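Cytosolic phospholipase A2 delta (Homo sapiens, PDB 5IZ5) hydrolyses membrane glycerophospholipids at the sn-2 position in a calcium-dependent way, with a preference for releasing linoleic acid. Local coordinates at residues T426-L431 and G595-R600; D541-L546 and A588-F593. The protein carries 3 engineered substitutions. One frame throughout, in Å; residues are numbered along the deposited sequence.

Contact 1 (T426-L431 and G595-R600); sequences TTFVDL and GFLTGR
L597 and F428 form the tight half of this contact. The L597 methyl CD2 sits almost squarely over the F428 ring, 3.6 Å from the ring centroid and 9° off the normal, so the pair makes a CH-pi contact. L431, one helical turn on from T427, closes in on the same methyl: its CG stands anti to the backbone N (chi1 -179°), which carries its CD2 to 3.5 Å from L597 CD2. One leucine branch is thus held between an aromatic face and a second leucine, in the buried part of the interface. The backbone oxygens of L597 and R600 also come near this ring, L597 O at 3.5 Å from F428 CE1, while S536 and L540 of helix 534-543 also pack on F428.

Toward T426 and R600, both partly exposed, lies the more open, water-bridged side. The T426 methyl CG2 lies 3.9 Å from F596 CE1, approaching the ring obliquely, and R600 CG comes to 3.3 Å from T426 O. No direct hydrogen bond joins the segments; instead a water donates to T426 O at 2.7 Å and accepts from R600 NE at 3.2 Å, though the exact placing of the guanidinium is doubtful.

Just behind, T427 N gives a 2.8 Å bond to D430 OD2, and T427 OG1 takes a weak bond from V429 N and itself donates to D430 OD2 from above the carboxylate plane. T427 and D430 thus form a capping box: the capped N-terminus of helix 428-441, seated against two overlapping type I turns within the catalytic domain.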
loop_
_atom_site.group_PDB
_atom_site.type_symbol
_atom_site.label_atom_id
_atom_site.label_comp_id
_atom_site.label_asym_id
_atom_site.label_seq_id
_atom_site.Cartn_x
_atom_site.Cartn_y
_atom_site.Cartn_z
ATOM N N THR B 426 14.842 -8.787 -5.385
ATOM C CA THR B 426 14.318 -9.671 -6.417
ATOM C C THR B 426 13.235 -10.569 -5.829
ATOM O O THR B 426 13.509 -11.368 -4.933
ATOM C CB THR B 426 15.462 -10.501 -7.002
ATOM O OG1 THR B 426 16.544 -9.620 -7.316
ATOM C CG2 THR B 426 15.022 -11.232 -8.260
ATOM N N THR B 427 11.998 -10.418 -6.308
ATOM C CA THR B 427 10.901 -11.223 -5.815
ATOM C C THR B 427 10.100 -11.805 -6.973
ATOM O O THR B 427 10.362 -11.510 -8.146
ATOM C CB THR B 427 9.956 -10.394 -4.931
ATOM O OG1 THR B 427 9.208 -9.493 -5.751
ATOM C CG2 THR B 427 10.716 -9.598 -3.882
ATOM N N PHE B 428 9.119 -12.638 -6.631
ATOM C CA PHE B 428 8.206 -13.213 -7.621
ATOM C C PHE B 428 7.495 -12.112 -8.413
ATOM O O PHE B 428 7.239 -12.265 -9.604
ATOM C CB PHE B 428 7.151 -14.091 -6.933
ATOM C CG PHE B 428 7.557 -15.527 -6.752
ATOM C CD1 PHE B 428 8.557 -15.839 -5.851
ATOM C CD2 PHE B 428 6.916 -16.567 -7.431
ATOM C CE1 PHE B 428 8.953 -17.147 -5.644
ATOM C CE2 PHE B 428 7.304 -17.884 -7.223
ATOM C CZ PHE B 428 8.324 -18.172 -6.326
ATOM N N VAL B 429 7.184 -11.012 -7.736
ATOM C CA VAL B 429 6.523 -9.873 -8.353
ATOM C C VAL B 429 7.354 -9.294 -9.481
ATOM O O VAL B 429 6.810 -8.902 -10.507
ATOM C CB VAL B 429 6.217 -8.777 -7.314
ATOM C CG1 VAL B 429 5.882 -7.453 -7.985
ATOM C CG2 VAL B 429 5.075 -9.226 -6.419
ATOM N N ASP B 430 8.669 -9.266 -9.304
ATOM C CA ASP B 430 9.546 -8.738 -10.333
ATOM C C ASP B 430 9.534 -9.604 -11.575
ATOM O O ASP B 430 9.498 -9.073 -12.688
ATOM C CB ASP B 430 10.969 -8.567 -9.807
ATOM C CG ASP B 430 11.034 -7.590 -8.660
ATOM O OD1 ASP B 430 10.864 -6.380 -8.898
ATOM O OD2 ASP B 430 11.236 -8.025 -7.516
ATOM N N LEU B 431 9.535 -10.928 -11.405
ATOM C CA LEU B 431 9.500 -11.807 -12.576
ATOM C C LEU B 431 8.131 -11.734 -13.234
ATOM O O LEU B 431 8.025 -11.715 -14.455
ATOM C CB LEU B 431 9.813 -13.254 -12.210
ATOM C CG LEU B 431 9.809 -14.224 -13.394
ATOM C CD1 LEU B 431 10.821 -13.826 -14.460
ATOM C CD2 LEU B 431 10.078 -15.641 -12.916
ATOM N N GLY B 595 14.492 -22.504 -10.532
ATOM C CA GLY B 595 15.598 -22.554 -9.592
ATOM C C GLY B 595 15.966 -21.169 -9.095
ATOM O O GLY B 595 16.096 -20.934 -7.896
ATOM N N PHE B 596 16.107 -20.248 -10.043
ATOM C CA PHE B 596 16.416 -18.846 -9.751
ATOM C C PHE B 596 15.509 -18.237 -8.676
ATOM O O PHE B 596 15.976 -17.537 -7.775
ATOM C CB PHE B 596 16.319 -18.038 -11.051
ATOM C CG PHE B 596 16.659 -16.587 -10.889
ATOM C CD1 PHE B 596 15.675 -15.666 -10.561
ATOM C CD2 PHE B 596 17.958 -16.139 -11.074
ATOM C CE1 PHE B 596 15.979 -14.326 -10.408
ATOM C CE2 PHE B 596 18.271 -14.798 -10.927
ATOM C CZ PHE B 596 17.280 -13.888 -10.595
ATOM N N LEU B 597 14.215 -18.505 -8.773
ATOM C CA LEU B 597 13.227 -17.906 -7.864
ATOM C C LEU B 597 13.048 -18.606 -6.494
ATOM O O LEU B 597 12.330 -18.095 -5.636
ATOM C CB LEU B 597 11.882 -17.826 -8.602
ATOM C CG LEU B 597 11.119 -16.490 -8.632
ATOM C CD1 LEU B 597 12.035 -15.383 -9.133
ATOM C CD2 LEU B 597 9.894 -16.601 -9.527
ATOM N N THR B 598 13.722 -19.733 -6.271
ATOM C CA THR B 598 13.416 -20.636 -5.139
ATOM C C THR B 598 13.379 -19.957 -3.762
ATOM O O THR B 598 12.430 -20.107 -2.971
ATOM C CB THR B 598 14.454 -21.773 -5.091
ATOM O OG1 THR B 598 14.451 -22.462 -6.344
ATOM C CG2 THR B 598 14.171 -22.764 -3.961
ATOM N N GLY B 599 14.417 -19.196 -3.477
ATOM C CA GLY B 599 14.539 -18.581 -2.158
ATOM C C GLY B 599 13.497 -17.513 -1.821
ATOM O O GLY B 599 13.238 -17.235 -0.646
ATOM N N ARG B 600 12.858 -16.962 -2.850
ATOM C CA ARG B 600 12.413 -15.573 -2.826
ATOM C C ARG B 600 10.983 -15.276 -2.355
ATOM O O ARG B 600 10.073 -16.088 -2.512
ATOM C CB ARG B 600 12.668 -14.991 -4.220
ATOM C CG ARG B 600 14.123 -14.600 -4.366
ATOM C CD ARG B 600 14.726 -14.706 -5.747
ATOM N NE ARG B 600 16.141 -14.361 -5.636
ATOM C CZ ARG B 600 17.091 -14.703 -6.499
ATOM N NH1 ARG B 600 16.810 -15.414 -7.580
ATOM N NH2 ARG B 600 18.342 -14.326 -6.277
HETATM O O HOH W 1 15.603 -12.158 -3.345
#

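Contact 2 (D541-L546 and A588-F593); sequences DAWYDL and ALAQAF
W543 sets its indole against the short helix 588-593 through two torsions: chi1 of -82° puts CG anti to the carbonyl carbon, and chi2 of 12° turns the ring so that its benzo half reaches A590. There it lies chiefly over the backbone and methyl of A590. A590 CA is 3.5 Å from W543 CZ2 and sits over one face of the six-membered ring, a CH-pi contact whose line to the centroid leans 30° from the normal. The methyl of the same residue meets the same face, its CB 3.7 Å from W543 CE2, displaced toward the rim of the indole.

Two more helix residues extend the contact. Just before A590, L589 CD1 comes to 3.8 Å from W543 CZ2, while the L589 carbonyl oxygen approaches the ring obliquely. A turn later, F593 offers CB at 4.1 Å from W543 CH2, and its own ring leads away from the tryptophan to pack on Y412 and L416 of helix 406-422. Y544 runs alongside, its hydroxyl at the indole edge and in the indole plane; that OH is hydrogen-bonded to K594 O, the carbonyl that follows the helix, whereas F593 O at 4.0 Å is merely near.

An alanine in place of W543 would remove the whole indole and would probably leave A590, L589 and the F593 CB without their aromatic cover, opening a gap between the two helices.

No hydrogen bond or salt bridge crosses from one segment to the other, so the cohesion here is apolar: dispersion and CH-pi attraction between a broad aromatic face and a helix surface that the small A590 keeps low; the polar bonds nearby, such as Y544 OH to K594 O, are made with residues outside the two segments.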
loop_
_atom_site.group_PDB
_atom_site.type_symbol
_atom_site.label_atom_id
_atom_site.label_comp_id
_atom_site.label_asym_id
_atom_site.label_seq_id
_atom_site.Cartn_x
_atom_site.Cartn_y
_atom_site.Cartn_z
ATOM N N ASP B 541 2.581 -22.048 -6.465
ATOM C CA ASP B 541 1.918 -23.354 -6.348
ATOM C C ASP B 541 2.117 -24.256 -7.566
ATOM O O ASP B 541 2.320 -25.465 -7.430
ATOM C CB ASP B 541 0.410 -23.193 -6.129
ATOM C CG ASP B 541 0.044 -22.725 -4.726
ATOM O OD1 ASP B 541 0.925 -22.642 -3.838
ATOM O OD2 ASP B 541 -1.158 -22.439 -4.518
ATOM N N ALA B 542 2.021 -23.679 -8.757
ATOM C CA ALA B 542 2.211 -24.439 -9.987
ATOM C C ALA B 542 3.643 -24.963 -10.130
ATOM O O ALA B 542 3.861 -26.009 -10.736
ATOM C CB ALA B 542 1.847 -23.592 -11.192
ATOM N N TRP B 543 4.606 -24.237 -9.570
ATOM C CA TRP B 543 6.021 -24.548 -9.764
ATOM C C TRP B 543 6.669 -25.370 -8.668
ATOM O O TRP B 543 7.471 -26.245 -8.967
ATOM C CB TRP B 543 6.841 -23.266 -9.942
ATOM C CG TRP B 543 6.806 -22.719 -11.339
ATOM C CD1 TRP B 543 5.973 -23.110 -12.345
ATOM C CD2 TRP B 543 7.630 -21.681 -11.882
ATOM N NE1 TRP B 543 6.235 -22.392 -13.487
ATOM C CE2 TRP B 543 7.245 -21.504 -13.227
ATOM C CE3 TRP B 543 8.660 -20.886 -11.364
ATOM C CZ2 TRP B 543 7.850 -20.560 -14.060
ATOM C CZ3 TRP B 543 9.262 -19.950 -12.196
ATOM C CH2 TRP B 543 8.851 -19.794 -13.526
ATOM N N TYR B 544 6.335 -25.071 -7.417
ATOM C CA TYR B 544 7.016 -25.618 -6.257
ATOM C C TYR B 544 6.067 -26.498 -5.469
ATOM O O TYR B 544 5.001 -26.056 -5.039
ATOM C CB TYR B 544 7.537 -24.491 -5.365
ATOM C CG TYR B 544 8.457 -23.558 -6.104
ATOM C CD1 TYR B 544 7.951 -22.425 -6.715
ATOM C CD2 TYR B 544 9.823 -23.820 -6.226
ATOM C CE1 TYR B 544 8.769 -21.562 -7.412
ATOM C CE2 TYR B 544 10.651 -22.956 -6.923
ATOM C CZ TYR B 544 10.109 -21.832 -7.512
ATOM O OH TYR B 544 10.891 -20.967 -8.207
ATOM N N ASP B 545 6.455 -27.754 -5.290
ATOM C CA ASP B 545 5.697 -28.664 -4.449
ATOM C C ASP B 545 5.920 -28.254 -2.998
ATOM O O ASP B 545 6.750 -28.839 -2.303
ATOM C CB ASP B 545 6.146 -30.117 -4.696
ATOM C CG ASP B 545 5.148 -31.140 -4.178
ATOM O OD1 ASP B 545 4.378 -30.811 -3.245
ATOM O OD2 ASP B 545 5.133 -32.277 -4.710
ATOM N N LEU B 546 5.181 -27.241 -2.546
ATOM C CA LEU B 546 5.337 -26.750 -1.175
ATOM C C LEU B 546 4.737 -27.727 -0.164
ATOM O O LEU B 546 3.577 -27.625 0.241
ATOM C CB LEU B 546 4.789 -25.322 -0.984
ATOM C CG LEU B 546 5.815 -24.172 -1.019
ATOM C CD1 LEU B 546 5.197 -22.909 -0.438
ATOM C CD2 LEU B 546 7.094 -24.493 -0.258
ATOM N N ALA B 588 9.790 -23.550 -20.848
ATOM C CA ALA B 588 11.056 -22.839 -20.994
ATOM C C ALA B 588 11.196 -21.819 -19.862
ATOM O O ALA B 588 12.280 -21.633 -19.318
ATOM C CB ALA B 588 11.139 -22.160 -22.352
ATOM N N LEU B 589 10.082 -21.192 -19.492
ATOM C CA LEU B 589 10.064 -20.195 -18.428
ATOM C C LEU B 589 10.481 -20.829 -17.106
ATOM O O LEU B 589 11.341 -20.302 -16.402
ATOM C CB LEU B 589 8.664 -19.583 -18.283
ATOM C CG LEU B 589 8.492 -18.144 -17.780
ATOM C CD1 LEU B 589 7.237 -18.051 -16.913
ATOM C CD2 LEU B 589 9.689 -17.585 -17.026
ATOM N N ALA B 590 9.855 -21.957 -16.774
ATOM C CA ALA B 590 10.153 -22.672 -15.540
ATOM C C ALA B 590 11.583 -23.184 -15.542
ATOM O O ALA B 590 12.289 -23.065 -14.550
ATOM C CB ALA B 590 9.181 -23.827 -15.344
ATOM N N GLN B 591 12.017 -23.728 -16.668
ATOM C CA GLN B 591 13.377 -24.253 -16.777
ATOM C C GLN B 591 14.431 -23.175 -16.505
ATOM O O GLN B 591 15.442 -23.436 -15.849
ATOM C CB GLN B 591 13.571 -24.903 -18.146
ATOM C CG GLN B 591 12.841 -26.222 -18.273
ATOM C CD GLN B 591 13.356 -27.080 -19.410
ATOM O OE1 GLN B 591 13.666 -26.586 -20.498
ATOM N NE2 GLN B 591 13.448 -28.381 -19.163
ATOM N N ALA B 592 14.175 -21.959 -16.980
ATOM C CA ALA B 592 15.119 -20.856 -16.806
ATOM C C ALA B 592 15.075 -20.239 -15.413
ATOM O O ALA B 592 16.095 -19.756 -14.935
ATOM C CB ALA B 592 14.866 -19.776 -17.846
ATOM N N PHE B 593 13.901 -20.252 -14.773
ATOM C CA PHE B 593 13.628 -19.425 -13.593
ATOM C C PHE B 593 13.095 -20.131 -12.341
ATOM O O PHE B 593 13.024 -19.527 -11.270
ATOM C CB PHE B 593 12.687 -18.305 -14.039
ATOM C CG PHE B 593 13.401 -17.218 -14.776
ATOM C CD1 PHE B 593 14.164 -16.275 -14.090
ATOM C CD2 PHE B 593 13.365 -17.168 -16.151
ATOM C CE1 PHE B 593 14.846 -15.289 -14.775
ATOM C CE2 PHE B 593 14.038 -16.178 -16.842
ATOM C CZ PHE B 593 14.784 -15.242 -16.154
#

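Contact 2 is nested inside the chain loop that contact 1 closes: 426-431 comes first, then 541-546, 588-593 and 595-600. The two centres lie 10 Å apart, on the same side of the chain's centre, both within the catalytic domain, and the groups meet directly. Y544 bridges them, its OH 3.3 Å from L597 CB and its CE1 3.6 Å from F428 CZ, while L431 CD2 packs on F593 CB. Helices 428-441, 534-543 and 588-593 are thereby joined with the turns after the last into one continuous packing. Contact 2 lies away from the annotated sites, but the F428 side chain is about 12 Å from that of D651, the probable catalytic proton acceptor.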